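Local coordinates for acetoin utilization protein (Exiguobacterium sibiricum, PDB 2Q04) that is probably an N-acetyltransferase of the GNAT superfamily, named for acetoin utilization, that would transfer an acetyl group from acetyl-CoA to an acceptor substrate, at residues Y75-Y80 with L98-V103; E135-W140 with A176-N181; I155-M160 with C182-I187. All coordinates share one frame; numbering follows the deposited sequence. Where two conformers were deposited one is given.

Interaction 1 of 3, residues Y75-Y80 with L98-V103; sequences YVTFLY and LGAIEV. With CA (calcium ion), chain G.
Y75 and E102 form an antiparallel hydrogen-bonded pair, Y75 N to E102 O (2.9 Å) and E102 N to Y75 O (3.0 Å). The Y75 ring runs beside the E102 side chain, ring and carboxylate planes 66° apart, and Y75 OH makes a weak bond to E102 OE1 (2.6 Å); E102 OE2 takes A41 N. V76 sits opposite I101 as a non-hydrogen-bonded pair on the other face, its CG2 reaching L98 CD2 (3.8 Å). T77 N donates to A100 O, but regular pairing breaks at G99-A100: G99 has phi/psi of -58/-63°, G99 N bonds only weakly to T77 O, and A100 N turns to T77 OG1 (2.9 Å). The irregularity resembles the beta bulge common in the corresponding central strand of GNAT folds, without its classic bonding. G99 O binds a calcium ion (2.5 Å), together with T134 O and three waters. F78 CE1 meets L98 CG obliquely. The nearly antiparallel strands lie central in the GNAT-type sheet: strand 62-68 flanks strand 71-79 and strand 130-135 flanks strand 95-103, while helix 112-121 packs on V76, F78 and L98, and helix 45-56 on Y75 and T77.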
# COMPACT_ATOMS: atom_id res chain seq x y z
N TYR A 75 -8.94 1.67 2.15
CA TYR A 75 -8.45 0.96 0.98
C TYR A 75 -6.95 0.75 1.06
O TYR A 75 -6.25 1.39 1.85
CB TYR A 75 -8.78 1.74 -0.29
CG TYR A 75 -8.11 3.10 -0.36
CD1 TYR A 75 -6.79 3.23 -0.80
CD2 TYR A 75 -8.81 4.26 0.00
CE1 TYR A 75 -6.18 4.48 -0.86
CE2 TYR A 75 -8.20 5.51 -0.06
CZ TYR A 75 -6.89 5.61 -0.50
OH TYR A 75 -6.28 6.84 -0.56
N VAL A 76 -6.45 -0.14 0.21
CA VAL A 76 -5.04 -0.33 0.03
C VAL A 76 -4.81 -0.64 -1.44
O VAL A 76 -5.56 -1.43 -2.03
CB VAL A 76 -4.47 -1.45 0.94
CG1 VAL A 76 -5.13 -2.79 0.63
CG2 VAL A 76 -2.97 -1.54 0.79
N THR A 77 -3.80 0.01 -2.04
CA THR A 77 -3.57 -0.08 -3.50
C THR A 77 -2.27 -0.79 -3.84
O THR A 77 -1.30 -0.73 -3.10
CB THR A 77 -3.52 1.31 -4.15
OG1 THR A 77 -2.29 1.96 -3.82
CG2 THR A 77 -4.69 2.16 -3.68
N PHE A 78 -2.27 -1.47 -5.00
CA PHE A 78 -1.08 -2.12 -5.52
C PHE A 78 -0.99 -1.87 -6.98
O PHE A 78 -1.98 -1.95 -7.69
CB PHE A 78 -1.13 -3.63 -5.28
CG PHE A 78 -1.18 -4.00 -3.87
CD1 PHE A 78 -0.02 -4.24 -3.16
CD2 PHE A 78 -2.40 -4.09 -3.21
CE1 PHE A 78 -0.07 -4.58 -1.81
CE2 PHE A 78 -2.46 -4.43 -1.87
CZ PHE A 78 -1.29 -4.68 -1.17
N LEU A 79 0.21 -1.54 -7.44
CA LEU A 79 0.47 -1.32 -8.85
C LEU A 79 1.95 -1.26 -9.06
O LEU A 79 2.73 -1.28 -8.09
CB LEU A 79 -0.19 -0.01 -9.33
CG LEU A 79 0.32 1.31 -8.71
CD1 LEU A 79 -0.24 2.50 -9.49
CD2 LEU A 79 -0.02 1.41 -7.21
N TYR A 80 2.38 -1.18 -10.32
CA TYR A 80 3.80 -1.05 -10.62
C TYR A 80 4.29 0.32 -10.20
O TYR A 80 3.54 1.29 -10.25
CB TYR A 80 4.08 -1.28 -12.10
CG TYR A 80 4.10 -2.73 -12.51
CD1 TYR A 80 4.78 -3.68 -11.74
CD2 TYR A 80 3.50 -3.15 -13.69
CE1 TYR A 80 4.81 -5.00 -12.11
CE2 TYR A 80 3.53 -4.48 -14.07
CZ TYR A 80 4.19 -5.40 -13.28
OH TYR A 80 4.23 -6.72 -13.65
N LEU A 98 3.05 -1.26 -3.20
CA LEU A 98 1.91 -0.97 -2.40
C LEU A 98 1.82 0.53 -2.39
O LEU A 98 2.59 1.20 -1.71
CB LEU A 98 2.12 -1.52 -0.97
CG LEU A 98 0.94 -1.49 0.03
CD1 LEU A 98 1.33 -2.22 1.30
CD2 LEU A 98 0.48 -0.06 0.35
N GLY A 99 0.99 1.06 -3.28
CA GLY A 99 0.92 2.50 -3.48
C GLY A 99 0.59 3.24 -2.22
O GLY A 99 1.40 4.01 -1.71
N ALA A 100 -0.60 2.97 -1.68
CA ALA A 100 -1.07 3.64 -0.49
C ALA A 100 -2.06 2.79 0.30
O ALA A 100 -2.55 1.77 -0.19
CB ALA A 100 -1.68 4.99 -0.85
N ILE A 101 -2.33 3.21 1.53
CA ILE A 101 -3.28 2.56 2.40
C ILE A 101 -3.87 3.63 3.29
O ILE A 101 -3.15 4.31 4.00
CB ILE A 101 -2.61 1.46 3.25
CG1 ILE A 101 -3.65 0.72 4.09
CG2 ILE A 101 -1.54 2.04 4.15
CD1 ILE A 101 -3.11 -0.52 4.75
N GLU A 102 -5.17 3.83 3.19
CA GLU A 102 -5.82 4.89 3.92
C GLU A 102 -7.12 4.40 4.56
O GLU A 102 -7.80 3.56 4.01
CB GLU A 102 -6.09 6.08 2.99
CG GLU A 102 -6.40 7.38 3.72
CD GLU A 102 -6.59 8.58 2.77
OE1 GLU A 102 -6.38 8.41 1.53
OE2 GLU A 102 -6.94 9.68 3.26
N VAL A 103 -7.42 4.92 5.74
CA VAL A 103 -8.60 4.52 6.50
C VAL A 103 -9.19 5.74 7.19
O VAL A 103 -8.48 6.47 7.88
CB VAL A 103 -8.23 3.47 7.57
CG1 VAL A 103 -9.46 3.13 8.43
CG2 VAL A 103 -7.65 2.21 6.92
CA CA G . 3.17 5.21 -0.50
O HOH W 1 4.46 3.29 -1.78
O HOH W 2 2.76 3.44 1.11
O HOH W 3 3.43 7.45 -2.03

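Interaction 2 of 3, residues E135-W140 with A176-N181; sequences EYYWHW and ASHPAN. With EDO (1,2-ethanediol), chain J; EDO (1,2-ethanediol), chain K.
N181 meets the short 3-10 segment 137-139 from the end of a type I beta turn, H178 to N181, at one end of the GNAT-type sheet; a single hydrogen bond passes between the two segments, next to the backbone pairing of E135 with C182. Y137 N donates to N181 OD1 at 2.8 Å, with 160° at the hydrogen but the donor tilted 27° from the carbonyl plane. The amide is placed by a CG anti to its own carbonyl carbon, and it lies nearly coplanar with the Y137 ring, whose edge OD1 approaches. Its other end, ND2, comes obliquely to W138 CZ3 (3.9 Å) and has a weak bond to E174 O.

This is the tight part: Y136 and N181 have the closest CA atoms, and N181 CA approaches E135 O. Beside it, W140 turns its CH2 edge to A180 O, which also receives R153 NH1. W140 NE1 donates to E135 OE1 (3.0 Å) close to its own ring plane, limiting the swing of the indole; Y152 stacks on that ring. E135 OE1 also takes a hydrogen bond from a 1,2-ethanediol that reaches H139 O, and a second one bonds N181 O, both probably from the crystallisation liquor.

The outer side is looser. Exposed Y137 meets H178 obliquely, centroids 5.2 Å apart and planes at 38°, with Y137 CD2 over one imidazole face. W138 brings its CZ3 edge to S177 OG (4.2 Å), itself bonded to E174 O. Within the turn, A180 N donates to H178 ND1 at 3.1 Å, close to the ring plane.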
# COMPACT_ATOMS: atom_id res chain seq x y z
N GLU A 135 6.67 5.56 2.59
CA GLU A 135 5.81 6.35 3.49
C GLU A 135 6.53 7.64 3.88
O GLU A 135 7.66 7.60 4.35
CB GLU A 135 5.46 5.54 4.74
CG GLU A 135 4.42 4.41 4.50
CD GLU A 135 2.99 4.94 4.27
OE1 GLU A 135 2.70 6.05 4.75
OE2 GLU A 135 2.17 4.23 3.63
N TYR A 136 5.87 8.78 3.66
CA TYR A 136 6.44 10.08 3.95
C TYR A 136 5.58 10.83 4.97
O TYR A 136 4.36 10.88 4.84
CB TYR A 136 6.52 10.91 2.68
CG TYR A 136 7.20 10.21 1.53
CD1 TYR A 136 8.54 10.47 1.24
CD2 TYR A 136 6.51 9.33 0.72
CE1 TYR A 136 9.18 9.84 0.17
CE2 TYR A 136 7.15 8.69 -0.35
CZ TYR A 136 8.47 8.96 -0.62
OH TYR A 136 9.09 8.36 -1.68
N TYR A 137 6.24 11.51 5.92
CA TYR A 137 5.53 12.19 7.02
C TYR A 137 4.46 13.18 6.51
O TYR A 137 3.45 13.43 7.19
CB TYR A 137 6.53 12.95 7.92
CG TYR A 137 6.79 14.38 7.46
CD1 TYR A 137 5.86 15.40 7.73
CD2 TYR A 137 7.92 14.71 6.73
CE1 TYR A 137 6.06 16.69 7.29
CE2 TYR A 137 8.14 16.02 6.30
CZ TYR A 137 7.19 17.00 6.56
OH TYR A 137 7.39 18.30 6.12
N TRP A 138 4.68 13.75 5.32
CA TRP A 138 3.81 14.83 4.79
C TRP A 138 2.44 14.35 4.21
O TRP A 138 1.67 15.16 3.69
CB TRP A 138 4.57 15.70 3.75
CG TRP A 138 5.25 14.92 2.64
CD1 TRP A 138 4.65 14.32 1.57
CD2 TRP A 138 6.67 14.74 2.45
NE1 TRP A 138 5.59 13.74 0.76
CE2 TRP A 138 6.84 13.99 1.27
CE3 TRP A 138 7.79 15.10 3.19
CZ2 TRP A 138 8.11 13.61 0.81
CZ3 TRP A 138 9.06 14.72 2.72
CH2 TRP A 138 9.20 13.99 1.55
N HIS A 139 2.16 13.05 4.32
CA HIS A 139 0.87 12.49 3.91
C HIS A 139 0.11 11.90 5.11
O HIS A 139 -0.98 11.36 4.95
CB HIS A 139 1.08 11.40 2.84
CG HIS A 139 1.72 11.90 1.58
ND1 HIS A 139 2.80 11.27 0.99
CD2 HIS A 139 1.44 12.97 0.80
CE1 HIS A 139 3.15 11.93 -0.10
NE2 HIS A 139 2.34 12.97 -0.24
N TRP A 140 0.67 12.05 6.31
CA TRP A 140 0.10 11.45 7.52
C TRP A 140 -0.85 12.42 8.21
O TRP A 140 -0.57 13.60 8.30
CB TRP A 140 1.21 11.03 8.49
CG TRP A 140 2.17 10.03 7.91
CD1 TRP A 140 1.96 9.21 6.83
CD2 TRP A 140 3.43 9.63 8.47
NE1 TRP A 140 3.04 8.39 6.64
CE2 TRP A 140 3.95 8.61 7.63
CE3 TRP A 140 4.18 10.05 9.58
CZ2 TRP A 140 5.20 8.02 7.86
CZ3 TRP A 140 5.43 9.45 9.81
CH2 TRP A 140 5.91 8.44 8.96
N ALA A 176 15.39 9.76 2.61
CA ALA A 176 16.49 10.07 3.51
C ALA A 176 16.35 11.45 4.15
O ALA A 176 16.97 11.72 5.18
CB ALA A 176 17.81 9.97 2.76
N SER A 177 15.53 12.31 3.54
CA SER A 177 15.43 13.72 3.98
C SER A 177 14.90 13.87 5.42
O SER A 177 15.04 14.93 6.03
CB SER A 177 14.50 14.49 3.05
OG SER A 177 13.14 14.22 3.34
N HIS A 178 14.25 12.83 5.92
CA HIS A 178 13.67 12.85 7.28
C HIS A 178 13.63 11.40 7.82
O HIS A 178 13.06 10.54 7.20
CB HIS A 178 12.21 13.42 7.23
CG HIS A 178 11.64 13.81 8.58
ND1 HIS A 178 11.23 12.89 9.51
CD2 HIS A 178 11.35 15.03 9.10
CE1 HIS A 178 10.76 13.53 10.57
NE2 HIS A 178 10.82 14.82 10.34
N PRO A 179 14.28 11.15 9.00
CA PRO A 179 14.36 9.80 9.55
C PRO A 179 13.00 9.10 9.75
O PRO A 179 12.94 7.89 9.81
CB PRO A 179 15.02 10.00 10.90
CG PRO A 179 15.75 11.22 10.78
CD PRO A 179 15.03 12.10 9.81
N ALA A 180 11.93 9.88 9.90
CA ALA A 180 10.60 9.31 10.08
C ALA A 180 10.11 8.62 8.80
O ALA A 180 9.36 7.63 8.86
CB ALA A 180 9.61 10.37 10.52
N ASN A 181 10.51 9.14 7.64
CA ASN A 181 10.16 8.50 6.36
C ASN A 181 10.80 7.13 6.29
O ASN A 181 11.79 6.87 6.99
CB ASN A 181 10.61 9.34 5.17
CG ASN A 181 10.05 10.74 5.18
OD1 ASN A 181 9.01 11.00 5.80
ND2 ASN A 181 10.72 11.65 4.50
C1 EDO J . -1.09 7.23 6.11
O1 EDO J . -0.04 6.28 6.42
C2 EDO J . -1.35 7.27 4.62
O2 EDO J . -2.02 8.48 4.28
C1 EDO K . 16.74 5.93 6.18
O1 EDO K . 17.43 4.91 5.41
C2 EDO K . 15.24 5.65 6.17
O2 EDO K . 14.56 6.40 7.21

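Interaction 3 of 3, residues I155-M160 with C182-I187; sequences IMEKMM and CLMARI
M184 is the main bump from the strand, reaching into the hollow between E157 and M160 on the helix. Its CE comes 3.4 Å from M160 CB and 3.8 Å from E157 CG, and its SE also lies beside M160 CB (3.5 Å). The bend that lets CE drop between these two residues is at the last torsion: the chain runs extended to SE and then turns (chi3 65°). E157 CG and M160 CB thus line the hollow, and both side chains cross M184 obliquely.

M160 meets M184 near its root, through CB and CG, while its own end leads away from the strand. A second bump comes from the helix. M156 starts anti to its backbone N (chi1 178°) and folds at both later torsions, setting CE against C182 SG at 3.7 Å; its SE lies alongside M184 SE at 4.4 Å. The two short segments run nearly parallel, 14° apart, with axes 10.4 Å from each other, and side chains alone fill the gap. Helix 149-162 thus packs against the sheet of this GNAT-type fold, nearly along strand 182-187, with strand 130-135 lending T133 to M184 and E135 to M156 and M160.

M156, M160 and M184, the three that make this contact, are selenomethionines. No hydrogen bond crosses, and the carboxylate of E157 turns to a salt bridge with R153, so cohesion here rests on apolar contact of polarisable sulfur, selenium and methyl groups.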
# COMPACT_ATOMS: atom_id res chain seq x y z
N ILE A 155 3.66 2.94 14.96
CA ILE A 155 2.38 2.26 14.76
C ILE A 155 2.21 1.84 13.30
O ILE A 155 1.81 0.73 13.02
CB ILE A 155 1.20 3.18 15.18
CG1 ILE A 155 1.25 3.41 16.70
CG2 ILE A 155 -0.12 2.56 14.79
CD1 ILE A 155 0.47 4.62 17.17
N MSE A 156 2.51 2.74 12.39
CA MSE A 156 2.37 2.46 10.98
C MSE A 156 3.31 1.34 10.55
O MSE A 156 2.97 0.54 9.67
CB MSE A 156 2.64 3.73 10.17
CG MSE A 156 2.57 3.53 8.67
SE MSE A 156 4.24 2.85 7.93
CE MSE A 156 5.46 4.35 8.45
N GLU A 157 4.49 1.28 11.15
CA GLU A 157 5.47 0.26 10.75
C GLU A 157 5.04 -1.12 11.21
O GLU A 157 5.13 -2.07 10.46
CB GLU A 157 6.88 0.59 11.28
CG GLU A 157 8.01 -0.22 10.59
CD GLU A 157 9.41 0.03 11.22
OE1 GLU A 157 9.62 1.11 11.81
OE2 GLU A 157 10.28 -0.86 11.11
N LYS A 158 4.52 -1.20 12.43
CA LYS A 158 4.03 -2.46 12.96
C LYS A 158 2.78 -2.95 12.19
O LYS A 158 2.59 -4.16 12.02
CB LYS A 158 3.78 -2.32 14.46
CG LYS A 158 5.10 -2.12 15.27
CD LYS A 158 4.88 -1.73 16.73
CE LYS A 158 4.72 -2.95 17.64
NZ LYS A 158 4.93 -2.60 19.09
N MSE A 159 2.00 -2.01 11.65
CA MSE A 159 0.89 -2.35 10.79
C MSE A 159 1.40 -3.01 9.55
O MSE A 159 0.92 -4.06 9.15
CB MSE A 159 0.10 -1.12 10.41
CG MSE A 159 -1.07 -1.43 9.52
SE MSE A 159 -1.92 0.09 8.83
CE MSE A 159 -0.60 0.65 7.64
N MSE A 160 2.38 -2.36 8.91
CA MSE A 160 2.99 -2.87 7.67
C MSE A 160 3.66 -4.24 7.92
O MSE A 160 3.63 -5.12 7.06
CB MSE A 160 4.01 -1.88 7.14
CG MSE A 160 3.39 -0.58 6.58
SE MSE A 160 2.26 -0.91 4.99
CE MSE A 160 1.95 1.02 4.40
N CYS A 182 10.26 6.26 5.46
CA CYS A 182 10.84 4.94 5.33
C CYS A 182 10.44 4.19 4.08
O CYS A 182 9.39 4.43 3.48
CB CYS A 182 10.51 4.08 6.58
SG CYS A 182 8.75 3.66 6.79
N LEU A 183 11.32 3.30 3.66
CA LEU A 183 11.05 2.35 2.63
C LEU A 183 10.85 1.02 3.30
O LEU A 183 11.62 0.64 4.18
CB LEU A 183 12.25 2.26 1.67
CG LEU A 183 12.35 1.03 0.76
CD1 LEU A 183 11.26 1.06 -0.34
CD2 LEU A 183 13.73 0.97 0.14
N MSE A 184 9.82 0.32 2.91
CA MSE A 184 9.58 -1.02 3.43
C MSE A 184 9.28 -1.92 2.28
O MSE A 184 8.87 -1.45 1.22
CB MSE A 184 8.40 -1.02 4.41
CG MSE A 184 8.60 -0.13 5.59
SE MSE A 184 7.14 -0.24 6.80
CE MSE A 184 7.36 -2.09 7.35
N ALA A 185 9.45 -3.21 2.48
CA ALA A 185 9.18 -4.16 1.42
C ALA A 185 8.92 -5.57 1.91
O ALA A 185 9.49 -6.01 2.89
CB ALA A 185 10.31 -4.16 0.42
N ARG A 186 8.06 -6.27 1.18
CA ARG A 186 7.75 -7.66 1.46
C ARG A 186 8.29 -8.50 0.33
O ARG A 186 7.85 -8.36 -0.82
CB ARG A 186 6.23 -7.86 1.57
CG ARG A 186 5.79 -9.32 1.83
CD ARG A 186 4.27 -9.46 1.61
NE ARG A 186 3.68 -10.61 2.31
CZ ARG A 186 3.61 -11.84 1.82
NH1 ARG A 186 4.17 -12.14 0.65
NH2 ARG A 186 3.02 -12.80 2.52
N ILE A 187 9.26 -9.35 0.64
CA ILE A 187 9.85 -10.25 -0.36
C ILE A 187 9.10 -11.58 -0.36
O ILE A 187 9.24 -12.38 0.57
CB ILE A 187 11.36 -10.52 -0.09
CG1 ILE A 187 12.14 -9.20 -0.14
CG2 ILE A 187 11.92 -11.52 -1.13
CD1 ILE A 187 13.57 -9.33 0.38

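How the interactions relate
Interactions 1 and 3 are buried and interaction 2 is partly so, with its exposed residues at the end of the sheet, its centre about 15 Å from that of the chain. Interaction 1 is backbone pairing within the sheet, interaction 3 apolar packing of a helix on the same sheet, and interaction 2 a mixture of aromatic edges and one hydrogen bond from a backbone N-H to a side-chain amide oxygen. Interactions 1 and 3 touch where I101 CG2 meets M160 CE (3.6 Å). Interactions 2 and 3 alternate along the chain: strand 182-187 follows on 176-181, E135 N probably bonds to C182 O (3.1 Å), and W140 packs on M156. Interactions 1 and 2 do not touch.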